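Local coordinates for methyl-coenzyme M reductase subunit beta (Methanosarcina barkeri, PDB 1E6Y), which forms part of methyl-coenzyme M reductase, the nickel enzyme that releases methane from methyl-coenzyme M with coenzyme B as reductant in the last step of methanogenesis, at residues Ile261-Val269 / Tyr330-Thr339; Leu247-Asn255 / Val305-Val313. All coordinates share one frame; numbering follows the deposited sequence.

Contact 1: residues Ile261-Val269 / Tyr330-Thr339; sequences IGTVIESVV and YFNDILEKET
Ile261-Val269 and Tyr330-Thr339 are helical segments that run in the same general sense, their axes crossing at -53° and approaching to 9.5 Å, with Ile261 facing Phe331 and Ile265 facing Leu335. The packing is knobs-into-holes in the helical part of the C-terminal domain, every touching residue being buried: Ile265 fits among Phe331, Ile334, Leu335 and Glu338, while Phe331 fits among Ile261, Val264, Ile265 and Val268. An isoleucine suits the first hole because its branches divide the work. CG1, anti to the carbonyl carbon (chi1 -75°), lies 3.4 Å from Phe331 CE1 and carries CD1 onto the flank of Ile334; CG2 turns the other way, to Leu335 CD1 and the aliphatic part of Glu338. The fit is tight, since Ile265 CD1 is only 3.4 Å from Ile334 CG2. Cut back to alanine, this knob would probably leave a gap beside the Phe331 ring and take from Ile334 CG2 its close partner on the facing helix. The flat phenylalanine ring slips between beta-branched side chains: Val268 CG2 meets its edge at CZ, 3.8 Å away, and Val264 CG1 approaches CE1 obliquely. Helix 296-318 adds Thr307 and Ala310 to the surroundings of this ring. Glu338 gives the contact only methylenes, its carboxylate being held by Tyr2 OH and Tyr6 N of the gamma subunit. At the C-terminal end Thr339 does two jobs. Its OG1 donates to Leu335 O at 2.8 Å, tilted 33° from the carbonyl plane, and its methyl CG2 rests 3.7 Å from Val269 CG2.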
ATOM      1  N   ILE E 261      28.105  17.161 -25.915  1.00 11.65           N
ATOM      2  CA  ILE E 261      27.306  17.903 -24.942  1.00 11.58           C
ATOM      3  C   ILE E 261      27.845  19.330 -24.792  1.00 11.96           C
ATOM      4  O   ILE E 261      27.076  20.292 -24.762  1.00 12.16           O
ATOM      5  CB  ILE E 261      27.318  17.206 -23.557  1.00 11.46           C
ATOM      6  CG1 ILE E 261      26.662  15.825 -23.661  1.00 11.21           C
ATOM      7  CG2 ILE E 261      26.587  18.064 -22.525  1.00 11.00           C
ATOM      8  CD1 ILE E 261      26.876  14.947 -22.443  1.00 12.85           C
ATOM      9  N   GLY E 262      29.171  19.456 -24.787  1.00 11.55           N
ATOM     10  CA  GLY E 262      29.810  20.751 -24.621  1.00 12.15           C
ATOM     11  C   GLY E 262      29.574  21.739 -25.749  1.00 12.22           C
ATOM     12  O   GLY E 262      29.340  22.919 -25.497  1.00 12.92           O
ATOM     13  N   THR E 263      29.639  21.273 -26.994  1.00 12.79           N
ATOM     14  CA  THR E 263      29.455  22.163 -28.141  1.00 13.13           C
ATOM     15  C   THR E 263      27.990  22.556 -28.336  1.00 12.98           C
ATOM     16  O   THR E 263      27.698  23.636 -28.854  1.00 13.20           O
ATOM     17  CB  THR E 263      29.991  21.541 -29.452  1.00 13.72           C
ATOM     18  OG1 THR E 263      29.298  20.318 -29.731  1.00 14.66           O
ATOM     19  CG2 THR E 263      31.487  21.265 -29.338  1.00 14.22           C
ATOM     20  N   VAL E 264      27.074  21.710 -27.872  1.00 12.77           N
ATOM     21  CA  VAL E 264      25.653  22.046 -27.877  1.00 12.76           C
ATOM     22  C   VAL E 264      25.400  23.242 -26.957  1.00 13.04           C
ATOM     23  O   VAL E 264      24.601  24.121 -27.274  1.00 13.21           O
ATOM     24  CB  VAL E 264      24.785  20.841 -27.422  1.00 12.53           C
ATOM     25  CG1 VAL E 264      23.335  21.271 -27.225  1.00 12.23           C
ATOM     26  CG2 VAL E 264      24.861  19.731 -28.455  1.00 12.20           C
ATOM     27  N   ILE E 265      26.152  23.312 -25.863  1.00 14.09           N
ATOM     28  CA  ILE E 265      26.070  24.442 -24.945  1.00 14.68           C
ATOM     29  C   ILE E 265      26.505  25.741 -25.624  1.00 14.66           C
ATOM     30  O   ILE E 265      25.849  26.771 -25.473  1.00 14.52           O
ATOM     31  CB  ILE E 265      26.916  24.178 -23.672  1.00 15.93           C
ATOM     32  CG1 ILE E 265      26.182  23.170 -22.785  1.00 16.44           C
ATOM     33  CG2 ILE E 265      27.150  25.471 -22.893  1.00 16.29           C
ATOM     34  CD1 ILE E 265      27.061  22.443 -21.817  1.00 18.09           C
ATOM     35  N   GLU E 266      27.536  25.663 -26.461  1.00 15.00           N
ATOM     36  CA  GLU E 266      27.986  26.819 -27.232  1.00 15.41           C
ATOM     37  C   GLU E 266      26.882  27.316 -28.168  1.00 14.73           C
ATOM     38  O   GLU E 266      26.592  28.511 -28.216  1.00 14.24           O
ATOM     39  CB  GLU E 266      29.232  26.460 -28.043  1.00 16.89           C
ATOM     40  CG  GLU E 266      29.940  27.656 -28.662  1.00 20.27           C
ATOM     41  CD  GLU E 266      31.086  27.255 -29.580  1.00 22.58           C
ATOM     42  OE1 GLU E 266      31.576  26.107 -29.475  1.00 24.82           O
ATOM     43  OE2 GLU E 266      31.488  28.086 -30.423  1.00 23.99           O
ATOM     44  N   SER E 267      26.217  26.376 -28.838  1.00 14.57           N
ATOM     45  CA  SER E 267      25.080  26.680 -29.703  1.00 14.08           C
ATOM     46  C   SER E 267      23.946  27.347 -28.934  1.00 13.50           C
ATOM     47  O   SER E 267      23.366  28.329 -29.401  1.00 13.68           O
ATOM     48  CB  SER E 267      24.554  25.400 -30.354  1.00 14.10           C
ATOM     49  OG  SER E 267      25.496  24.866 -31.261  1.00 14.31           O
ATOM     50  N   VAL E 268      23.621  26.794 -27.767  1.00 13.36           N
ATOM     51  CA  VAL E 268      22.502  27.278 -26.967  1.00 12.93           C
ATOM     52  C   VAL E 268      22.764  28.687 -26.443  1.00 13.21           C
ATOM     53  O   VAL E 268      21.902  29.560 -26.547  1.00 13.47           O
ATOM     54  CB  VAL E 268      22.204  26.320 -25.777  1.00 12.85           C
ATOM     55  CG1 VAL E 268      21.209  26.956 -24.805  1.00 13.77           C
ATOM     56  CG2 VAL E 268      21.647  25.005 -26.301  1.00 13.22           C
ATOM     57  N   VAL E 269      23.971  28.923 -25.935  1.00 13.29           N
ATOM     58  CA  VAL E 269      24.309  30.231 -25.383  1.00 13.03           C
ATOM     59  C   VAL E 269      24.418  31.292 -26.482  1.00 13.32           C
ATOM     60  O   VAL E 269      23.856  32.380 -26.351  1.00 12.80           O
ATOM     61  CB  VAL E 269      25.626  30.181 -24.568  1.00 13.37           C
ATOM     62  CG1 VAL E 269      25.917  31.543 -23.953  1.00 13.41           C
ATOM     63  CG2 VAL E 269      25.519  29.131 -23.469  1.00 12.62           C
ATOM     64  N   TYR E 330      24.704  16.782 -17.220  1.00  9.18           N
ATOM     65  CA  TYR E 330      25.865  17.592 -17.542  1.00  9.21           C
ATOM     66  C   TYR E 330      25.617  18.732 -18.510  1.00  9.17           C
ATOM     67  O   TYR E 330      26.250  19.776 -18.386  1.00  8.99           O
ATOM     68  CB  TYR E 330      27.009  16.698 -18.022  1.00  9.46           C
ATOM     69  CG  TYR E 330      27.605  15.921 -16.877  1.00 10.03           C
ATOM     70  CD1 TYR E 330      27.357  14.558 -16.736  1.00  9.82           C
ATOM     71  CD2 TYR E 330      28.195  16.592 -15.808  1.00 10.82           C
ATOM     72  CE1 TYR E 330      27.653  13.890 -15.549  1.00 10.37           C
ATOM     73  CE2 TYR E 330      28.492  15.940 -14.622  1.00 11.00           C
ATOM     74  CZ  TYR E 330      28.209  14.596 -14.491  1.00 10.63           C
ATOM     75  OH  TYR E 330      28.392  13.991 -13.271  1.00 10.37           O
ATOM     76  N   PHE E 331      24.617  18.600 -19.379  1.00  9.64           N
ATOM     77  CA  PHE E 331      24.256  19.734 -20.228  1.00  9.40           C
ATOM     78  C   PHE E 331      23.884  20.920 -19.350  1.00 10.11           C
ATOM     79  O   PHE E 331      24.370  22.034 -19.556  1.00 10.82           O
ATOM     80  CB  PHE E 331      23.080  19.408 -21.159  1.00  9.70           C
ATOM     81  CG  PHE E 331      22.547  20.618 -21.881  1.00 10.10           C
ATOM     82  CD1 PHE E 331      23.256  21.171 -22.944  1.00 11.42           C
ATOM     83  CD2 PHE E 331      21.448  21.311 -21.378  1.00 10.97           C
ATOM     84  CE1 PHE E 331      22.894  22.410 -23.482  1.00 11.35           C
ATOM     85  CE2 PHE E 331      21.078  22.550 -21.908  1.00 11.53           C
ATOM     86  CZ  PHE E 331      21.806  23.100 -22.960  1.00 11.33           C
ATOM     87  N   ASN E 332      23.040  20.662 -18.352  1.00  9.89           N
ATOM     88  CA  ASN E 332      22.525  21.713 -17.489  1.00  9.40           C
ATOM     89  C   ASN E 332      23.538  22.177 -16.453  1.00  9.74           C
ATOM     90  O   ASN E 332      23.656  23.373 -16.186  1.00 10.30           O
ATOM     91  CB  ASN E 332      21.241  21.240 -16.808  1.00  9.17           C
ATOM     92  CG  ASN E 332      20.069  21.232 -17.759  1.00  9.05           C
ATOM     93  OD1 ASN E 332      19.591  22.287 -18.168  1.00  8.79           O
ATOM     94  ND2 ASN E 332      19.693  20.048 -18.227  1.00  9.09           N
ATOM     95  N   ASP E 333      24.297  21.230 -15.906  1.00 10.80           N
ATOM     96  CA  ASP E 333      25.385  21.535 -14.982  1.00 10.49           C
ATOM     97  C   ASP E 333      26.411  22.454 -15.652  1.00 10.48           C
ATOM     98  O   ASP E 333      26.716  23.533 -15.140  1.00 10.16           O
ATOM     99  CB  ASP E 333      26.054  20.231 -14.530  1.00  9.82           C
ATOM    100  CG  ASP E 333      26.984  20.409 -13.336  1.00 10.38           C
ATOM    101  OD1 ASP E 333      27.138  21.541 -12.830  1.00 10.68           O
ATOM    102  OD2 ASP E 333      27.565  19.396 -12.897  1.00 10.31           O
ATOM    103  N   ILE E 334      26.871  22.054 -16.834  1.00 10.34           N
ATOM    104  CA  ILE E 334      27.890  22.807 -17.562  1.00 10.41           C
ATOM    105  C   ILE E 334      27.336  24.125 -18.114  1.00 10.91           C
ATOM    106  O   ILE E 334      28.050  25.129 -18.160  1.00 11.36           O
ATOM    107  CB  ILE E 334      28.487  21.972 -18.725  1.00 11.02           C
ATOM    108  CG1 ILE E 334      29.144  20.706 -18.177  1.00 10.95           C
ATOM    109  CG2 ILE E 334      29.536  22.784 -19.477  1.00 11.21           C
ATOM    110  CD1 ILE E 334      29.536  19.715 -19.258  1.00 11.77           C
ATOM    111  N   LEU E 335      26.051  24.134 -18.466  1.00 10.58           N
ATOM    112  CA  LEU E 335      25.384  25.358 -18.910  1.00 10.37           C
ATOM    113  C   LEU E 335      25.397  26.416 -17.815  1.00 10.60           C
ATOM    114  O   LEU E 335      25.638  27.594 -18.088  1.00 11.37           O
ATOM    115  CB  LEU E 335      23.935  25.068 -19.321  1.00 10.64           C
ATOM    116  CG  LEU E 335      23.109  26.257 -19.823  1.00 11.16           C
ATOM    117  CD1 LEU E 335      23.715  26.799 -21.106  1.00 11.45           C
ATOM    118  CD2 LEU E 335      21.669  25.827 -20.053  1.00 11.10           C
ATOM    119  N   GLU E 336      25.128  25.998 -16.579  1.00  9.95           N
ATOM    120  CA  GLU E 336      25.149  26.919 -15.450  1.00  9.36           C
ATOM    121  C   GLU E 336      26.554  27.461 -15.218  1.00  9.99           C
ATOM    122  O   GLU E 336      26.734  28.648 -14.942  1.00 10.22           O
ATOM    123  CB  GLU E 336      24.652  26.230 -14.176  1.00  8.94           C
ATOM    124  CG  GLU E 336      23.167  25.882 -14.183  1.00  9.54           C
ATOM    125  CD  GLU E 336      22.641  25.505 -12.808  1.00  9.99           C
ATOM    126  OE1 GLU E 336      23.456  25.149 -11.931  1.00 10.14           O
ATOM    127  OE2 GLU E 336      21.410  25.537 -12.609  1.00 10.17           O
ATOM    128  N   LYS E 337      27.548  26.583 -15.334  1.00 10.42           N
ATOM    129  CA  LYS E 337      28.940  26.970 -15.125  1.00 10.91           C
ATOM    130  C   LYS E 337      29.466  27.854 -16.250  1.00 11.00           C
ATOM    131  O   LYS E 337      30.328  28.705 -16.029  1.00 11.03           O
ATOM    132  CB  LYS E 337      29.811  25.724 -14.963  1.00 11.42           C
ATOM    133  CG  LYS E 337      29.697  25.114 -13.577  1.00 11.97           C
ATOM    134  CD  LYS E 337      30.293  23.727 -13.495  1.00 12.79           C
ATOM    135  CE  LYS E 337      30.341  23.257 -12.045  1.00 13.00           C
ATOM    136  NZ  LYS E 337      28.996  23.270 -11.389  1.00 12.55           N
ATOM    137  N   GLU E 338      28.836  27.739 -17.416  1.00 10.59           N
ATOM    138  CA  GLU E 338      29.180  28.559 -18.571  1.00 11.08           C
ATOM    139  C   GLU E 338      28.589  29.968 -18.493  1.00 11.74           C
ATOM    140  O   GLU E 338      29.215  30.928 -18.944  1.00 11.54           O
ATOM    141  CB  GLU E 338      28.712  27.864 -19.857  1.00 10.93           C
ATOM    142  CG  GLU E 338      28.991  28.637 -21.146  1.00 11.28           C
ATOM    143  CD  GLU E 338      30.469  28.921 -21.361  1.00 12.01           C
ATOM    144  OE1 GLU E 338      30.804  30.072 -21.704  1.00 12.64           O
ATOM    145  OE2 GLU E 338      31.294  27.998 -21.205  1.00 11.75           O
ATOM    146  N   THR E 339      27.414  30.096 -17.881  1.00 11.60           N
ATOM    147  CA  THR E 339      26.621  31.323 -17.978  1.00 11.64           C
ATOM    148  C   THR E 339      26.347  32.030 -16.650  1.00 11.38           C
ATOM    149  O   THR E 339      26.066  33.229 -16.634  1.00 11.96           O
ATOM    150  CB  THR E 339      25.251  31.060 -18.653  1.00 11.93           C
ATOM    151  OG1 THR E 339      24.513  30.101 -17.884  1.00 11.58           O
ATOM    152  CG2 THR E 339      25.435  30.547 -20.067  1.00 12.89           C
TER

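Contact 2: residues Leu247-Asn255 / Val305-Val313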
ATOM      1  N   LEU E 247      14.606  25.389 -33.883  1.00 12.61           N
ATOM      2  CA  LEU E 247      15.747  25.573 -32.989  1.00 12.86           C
ATOM      3  C   LEU E 247      16.361  24.235 -32.593  1.00 12.47           C
ATOM      4  O   LEU E 247      17.567  24.034 -32.740  1.00 12.68           O
ATOM      5  CB  LEU E 247      15.320  26.344 -31.737  1.00 14.66           C
ATOM      6  CG  LEU E 247      16.444  26.809 -30.809  1.00 16.31           C
ATOM      7  CD1 LEU E 247      17.363  27.768 -31.554  1.00 18.01           C
ATOM      8  CD2 LEU E 247      15.857  27.480 -29.574  1.00 17.36           C
ATOM      9  N   LEU E 248      15.514  23.304 -32.162  1.00 11.26           N
ATOM     10  CA  LEU E 248      15.958  21.965 -31.787  1.00 11.70           C
ATOM     11  C   LEU E 248      16.659  21.273 -32.952  1.00 11.63           C
ATOM     12  O   LEU E 248      17.790  20.811 -32.816  1.00 12.08           O
ATOM     13  CB  LEU E 248      14.765  21.118 -31.327  1.00 11.30           C
ATOM     14  CG  LEU E 248      15.018  19.622 -31.098  1.00 11.43           C
ATOM     15  CD1 LEU E 248      15.970  19.417 -29.924  1.00 12.09           C
ATOM     16  CD2 LEU E 248      13.698  18.924 -30.841  1.00 11.63           C
ATOM     17  N   TYR E 249      16.001  21.259 -34.108  1.00 11.55           N
ATOM     18  CA  TYR E 249      16.544  20.629 -35.304  1.00 12.02           C
ATOM     19  C   TYR E 249      17.877  21.250 -35.727  1.00 11.89           C
ATOM     20  O   TYR E 249      18.821  20.533 -36.067  1.00 12.12           O
ATOM     21  CB  TYR E 249      15.536  20.730 -36.454  1.00 11.87           C
ATOM     22  CG  TYR E 249      16.010  20.085 -37.735  1.00 12.60           C
ATOM     23  CD1 TYR E 249      15.776  18.735 -37.985  1.00 12.77           C
ATOM     24  CD2 TYR E 249      16.743  20.813 -38.673  1.00 13.01           C
ATOM     25  CE1 TYR E 249      16.263  18.122 -39.134  1.00 14.04           C
ATOM     26  CE2 TYR E 249      17.235  20.211 -39.822  1.00 13.78           C
ATOM     27  CZ  TYR E 249      16.993  18.866 -40.049  1.00 14.06           C
ATOM     28  OH  TYR E 249      17.480  18.269 -41.189  1.00 14.79           O
ATOM     29  N   ASP E 250      17.937  22.579 -35.734  1.00 11.87           N
ATOM     30  CA  ASP E 250      19.126  23.296 -36.184  1.00 12.47           C
ATOM     31  C   ASP E 250      20.311  23.102 -35.249  1.00 12.46           C
ATOM     32  O   ASP E 250      21.446  22.945 -35.702  1.00 12.91           O
ATOM     33  CB  ASP E 250      18.830  24.794 -36.327  1.00 12.50           C
ATOM     34  CG  ASP E 250      18.020  25.119 -37.573  1.00 13.13           C
ATOM     35  OD1 ASP E 250      17.847  24.241 -38.444  1.00 13.70           O
ATOM     36  OD2 ASP E 250      17.557  26.270 -37.685  1.00 13.19           O
ATOM     37  N   ILE E 251      20.048  23.112 -33.945  1.00 12.32           N
ATOM     38  CA  ILE E 251      21.104  22.911 -32.961  1.00 12.16           C
ATOM     39  C   ILE E 251      21.670  21.497 -33.066  1.00 12.28           C
ATOM     40  O   ILE E 251      22.889  21.311 -33.061  1.00 11.80           O
ATOM     41  CB  ILE E 251      20.594  23.179 -31.522  1.00 12.20           C
ATOM     42  CG1 ILE E 251      20.313  24.677 -31.356  1.00 12.45           C
ATOM     43  CG2 ILE E 251      21.630  22.725 -30.493  1.00 12.01           C
ATOM     44  CD1 ILE E 251      19.706  25.059 -30.017  1.00 13.15           C
ATOM     45  N   VAL E 252      20.789  20.520 -33.271  1.00 11.79           N
ATOM     46  CA  VAL E 252      21.215  19.138 -33.464  1.00 12.27           C
ATOM     47  C   VAL E 252      22.034  19.002 -34.746  1.00 12.85           C
ATOM     48  O   VAL E 252      23.124  18.427 -34.732  1.00 12.79           O
ATOM     49  CB  VAL E 252      19.999  18.176 -33.518  1.00 11.99           C
ATOM     50  CG1 VAL E 252      20.446  16.772 -33.909  1.00 11.79           C
ATOM     51  CG2 VAL E 252      19.311  18.139 -32.163  1.00 12.07           C
ATOM     52  N   LYS E 253      21.556  19.619 -35.824  1.00 13.13           N
ATOM     53  CA  LYS E 253      22.218  19.500 -37.118  1.00 13.59           C
ATOM     54  C   LYS E 253      23.629  20.089 -37.119  1.00 13.75           C
ATOM     55  O   LYS E 253      24.557  19.477 -37.645  1.00 13.35           O
ATOM     56  CB  LYS E 253      21.376  20.160 -38.211  1.00 15.42           C
ATOM     57  CG  LYS E 253      21.899  19.914 -39.615  1.00 17.58           C
ATOM     58  CD  LYS E 253      20.978  20.523 -40.652  1.00 19.87           C
ATOM     59  CE  LYS E 253      21.662  20.644 -42.003  1.00 21.90           C
ATOM     60  NZ  LYS E 253      22.026  19.309 -42.547  1.00 23.76           N
ATOM     61  N   GLU E 254      23.805  21.240 -36.475  1.00 13.81           N
ATOM     62  CA  GLU E 254      25.111  21.892 -36.462  1.00 14.55           C
ATOM     63  C   GLU E 254      26.089  21.261 -35.473  1.00 14.58           C
ATOM     64  O   GLU E 254      27.281  21.571 -35.488  1.00 15.31           O
ATOM     65  CB  GLU E 254      24.964  23.390 -36.179  1.00 15.98           C
ATOM     66  CG  GLU E 254      24.562  23.753 -34.756  1.00 17.04           C
ATOM     67  CD  GLU E 254      24.272  25.239 -34.595  1.00 18.83           C
ATOM     68  OE1 GLU E 254      24.066  25.684 -33.449  1.00 18.70           O
ATOM     69  OE2 GLU E 254      24.228  25.965 -35.613  1.00 18.99           O
ATOM     70  N   ASN E 255      25.583  20.359 -34.634  1.00 14.24           N
ATOM     71  CA  ASN E 255      26.422  19.619 -33.691  1.00 13.68           C
ATOM     72  C   ASN E 255      26.460  18.126 -34.013  1.00 14.14           C
ATOM     73  O   ASN E 255      27.059  17.342 -33.280  1.00 14.29           O
ATOM     74  CB  ASN E 255      25.908  19.816 -32.262  1.00 12.89           C
ATOM     75  CG  ASN E 255      26.237  21.186 -31.705  1.00 12.93           C
ATOM     76  OD1 ASN E 255      27.363  21.440 -31.279  1.00 13.29           O
ATOM     77  ND2 ASN E 255      25.242  22.065 -31.663  1.00 11.90           N
ATOM     78  N   VAL E 305      15.372  23.027 -24.763  1.00  9.90           N
ATOM     79  CA  VAL E 305      15.777  22.649 -26.114  1.00 10.58           C
ATOM     80  C   VAL E 305      17.203  22.107 -26.112  1.00  9.83           C
ATOM     81  O   VAL E 305      17.472  21.060 -26.700  1.00 10.26           O
ATOM     82  CB  VAL E 305      15.686  23.856 -27.083  1.00 11.41           C
ATOM     83  CG1 VAL E 305      16.338  23.520 -28.420  1.00 12.69           C
ATOM     84  CG2 VAL E 305      14.244  24.229 -27.299  1.00 12.74           C
ATOM     85  N   GLY E 306      18.094  22.801 -25.409  1.00  9.86           N
ATOM     86  CA  GLY E 306      19.477  22.368 -25.325  1.00  9.40           C
ATOM     87  C   GLY E 306      19.633  20.992 -24.707  1.00  9.43           C
ATOM     88  O   GLY E 306      20.475  20.206 -25.135  1.00  9.35           O
ATOM     89  N   THR E 307      18.816  20.705 -23.696  1.00  9.10           N
ATOM     90  CA  THR E 307      18.827  19.411 -23.019  1.00  9.31           C
ATOM     91  C   THR E 307      18.468  18.280 -23.987  1.00  9.21           C
ATOM     92  O   THR E 307      19.136  17.243 -24.016  1.00  8.77           O
ATOM     93  CB  THR E 307      17.833  19.404 -21.827  1.00 10.22           C
ATOM     94  OG1 THR E 307      18.211  20.411 -20.880  1.00 10.04           O
ATOM     95  CG2 THR E 307      17.824  18.046 -21.137  1.00 10.08           C
ATOM     96  N   LEU E 308      17.431  18.494 -24.791  1.00  9.24           N
ATOM     97  CA  LEU E 308      17.015  17.495 -25.773  1.00  9.06           C
ATOM     98  C   LEU E 308      17.984  17.431 -26.954  1.00  9.41           C
ATOM     99  O   LEU E 308      18.315  16.345 -27.431  1.00  9.08           O
ATOM    100  CB  LEU E 308      15.598  17.789 -26.270  1.00  9.63           C
ATOM    101  CG  LEU E 308      15.014  16.812 -27.299  1.00  9.65           C
ATOM    102  CD1 LEU E 308      15.058  15.385 -26.769  1.00  9.88           C
ATOM    103  CD2 LEU E 308      13.586  17.218 -27.621  1.00 10.13           C
ATOM    104  N   ALA E 309      18.464  18.590 -27.398  1.00  9.65           N
ATOM    105  CA  ALA E 309      19.437  18.644 -28.487  1.00  9.84           C
ATOM    106  C   ALA E 309      20.708  17.882 -28.117  1.00  9.90           C
ATOM    107  O   ALA E 309      21.195  17.055 -28.892  1.00  9.81           O
ATOM    108  CB  ALA E 309      19.766  20.092 -28.825  1.00 10.24           C
ATOM    109  N   ALA E 310      21.173  18.088 -26.886  1.00 10.19           N
ATOM    110  CA  ALA E 310      22.347  17.388 -26.373  1.00  9.52           C
ATOM    111  C   ALA E 310      22.103  15.885 -26.296  1.00  9.66           C
ATOM    112  O   ALA E 310      23.003  15.097 -26.565  1.00  9.60           O
ATOM    113  CB  ALA E 310      22.727  17.932 -25.001  1.00 10.02           C
ATOM    114  N   THR E 311      20.880  15.493 -25.935  1.00  9.05           N
ATOM    115  CA  THR E 311      20.500  14.080 -25.896  1.00  9.01           C
ATOM    116  C   THR E 311      20.572  13.465 -27.291  1.00  8.85           C
ATOM    117  O   THR E 311      21.167  12.402 -27.481  1.00  9.21           O
ATOM    118  CB  THR E 311      19.066  13.893 -25.338  1.00  9.02           C
ATOM    119  OG1 THR E 311      19.022  14.314 -23.969  1.00  9.32           O
ATOM    120  CG2 THR E 311      18.644  12.432 -25.423  1.00  9.36           C
ATOM    121  N   LEU E 312      19.992  14.154 -28.268  1.00  8.90           N
ATOM    122  CA  LEU E 312      19.995  13.674 -29.644  1.00  9.80           C
ATOM    123  C   LEU E 312      21.415  13.557 -30.201  1.00 10.08           C
ATOM    124  O   LEU E 312      21.736  12.588 -30.887  1.00  9.94           O
ATOM    125  CB  LEU E 312      19.145  14.597 -30.526  1.00 11.30           C
ATOM    126  CG  LEU E 312      17.638  14.557 -30.245  1.00 12.79           C
ATOM    127  CD1 LEU E 312      16.914  15.563 -31.123  1.00 14.14           C
ATOM    128  CD2 LEU E 312      17.108  13.159 -30.499  1.00 15.36           C
ATOM    129  N   VAL E 313      22.288  14.468 -29.781  1.00 10.14           N
ATOM    130  CA  VAL E 313      23.679  14.471 -30.229  1.00 10.33           C
ATOM    131  C   VAL E 313      24.509  13.399 -29.520  1.00 10.40           C
ATOM    132  O   VAL E 313      25.253  12.658 -30.167  1.00 10.53           O
ATOM    133  CB  VAL E 313      24.328  15.867 -30.017  1.00 10.20           C
ATOM    134  CG1 VAL E 313      25.834  15.806 -30.263  1.00 11.12           C
ATOM    135  CG2 VAL E 313      23.687  16.882 -30.953  1.00 11.20           C
TER
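Leu248 of Leu247-Asn255 is a knob in a hole formed by Val305, Leu308, Ala309 and Leu312 of Val305-Val313, the one knob-into-hole fit of this helix-helix packing in the C-terminal domain. Its CG stands anti to the backbone N (chi1 171°), which sends the fork of the leucine across to the other helix: CD2 meets Leu308 CD2 at 3.6 Å, and CD1 lies over the backbone N of Ala309. One turn on, Val252 CG2 touches both Ala309 CA and Leu312 CD1, 3.7 Å from the latter, the Val252 and Leu312 side chains crossing at about a right angle. Ile251 straddles the other flank, with CG2 3.6 Å from Ala309 CB and CD1 against Val305 CG1. A residue as small as alanine suits this middle position, where the CA atoms of Val252 and Ala309 are 5.3 Å apart and the helices cross at -40°. Val305 serves the N-terminal end, its CG1 coming within 3.7 Å of Leu248 CA and also touching Leu247 CG. At the other end Val313 sets CG2 against Asn255 CB and CG1 against the backbone O of Asn255.

Beyond this shell, Ala392 of helix 387-395 and Thr66 of the gamma subunit pack on Leu312. The Asn255 amide is oriented by hydrogen bonds of OD1 with Thr263 OG1 and of ND2 with Ser267 OG, both on helix 261-274. The same ND2 also reaches back to the preceding turn, donating to Ile251 O at 2.8 Å with a nearly straight N-H...O angle of 166°.

How the contacts relate
Contacts 1 and 2 lie about 12 Å apart between centres, in the C-terminal domain of the beta subunit, away from the coenzyme-binding residues. Their segments alternate along the chain: helix 247-255 is followed by helix 261-274, and helix 296-318 by helix 323-339, so each contact joins a member of the first pair to a member of the second. The four helices thus form one continuous packed unit. Besides the Asn255 bonds, Ser267 OG, 2.7 Å from Glu254 OE1 and probably hydrogen-bonded to it, fastens the first pair. The second pair meets where Phe331 CZ packs 3.4 Å from Gly306 CA, where the absence of a side chain probably lets the ring come so close. Gamma-subunit residues border both contacts, placing this unit at a subunit interface.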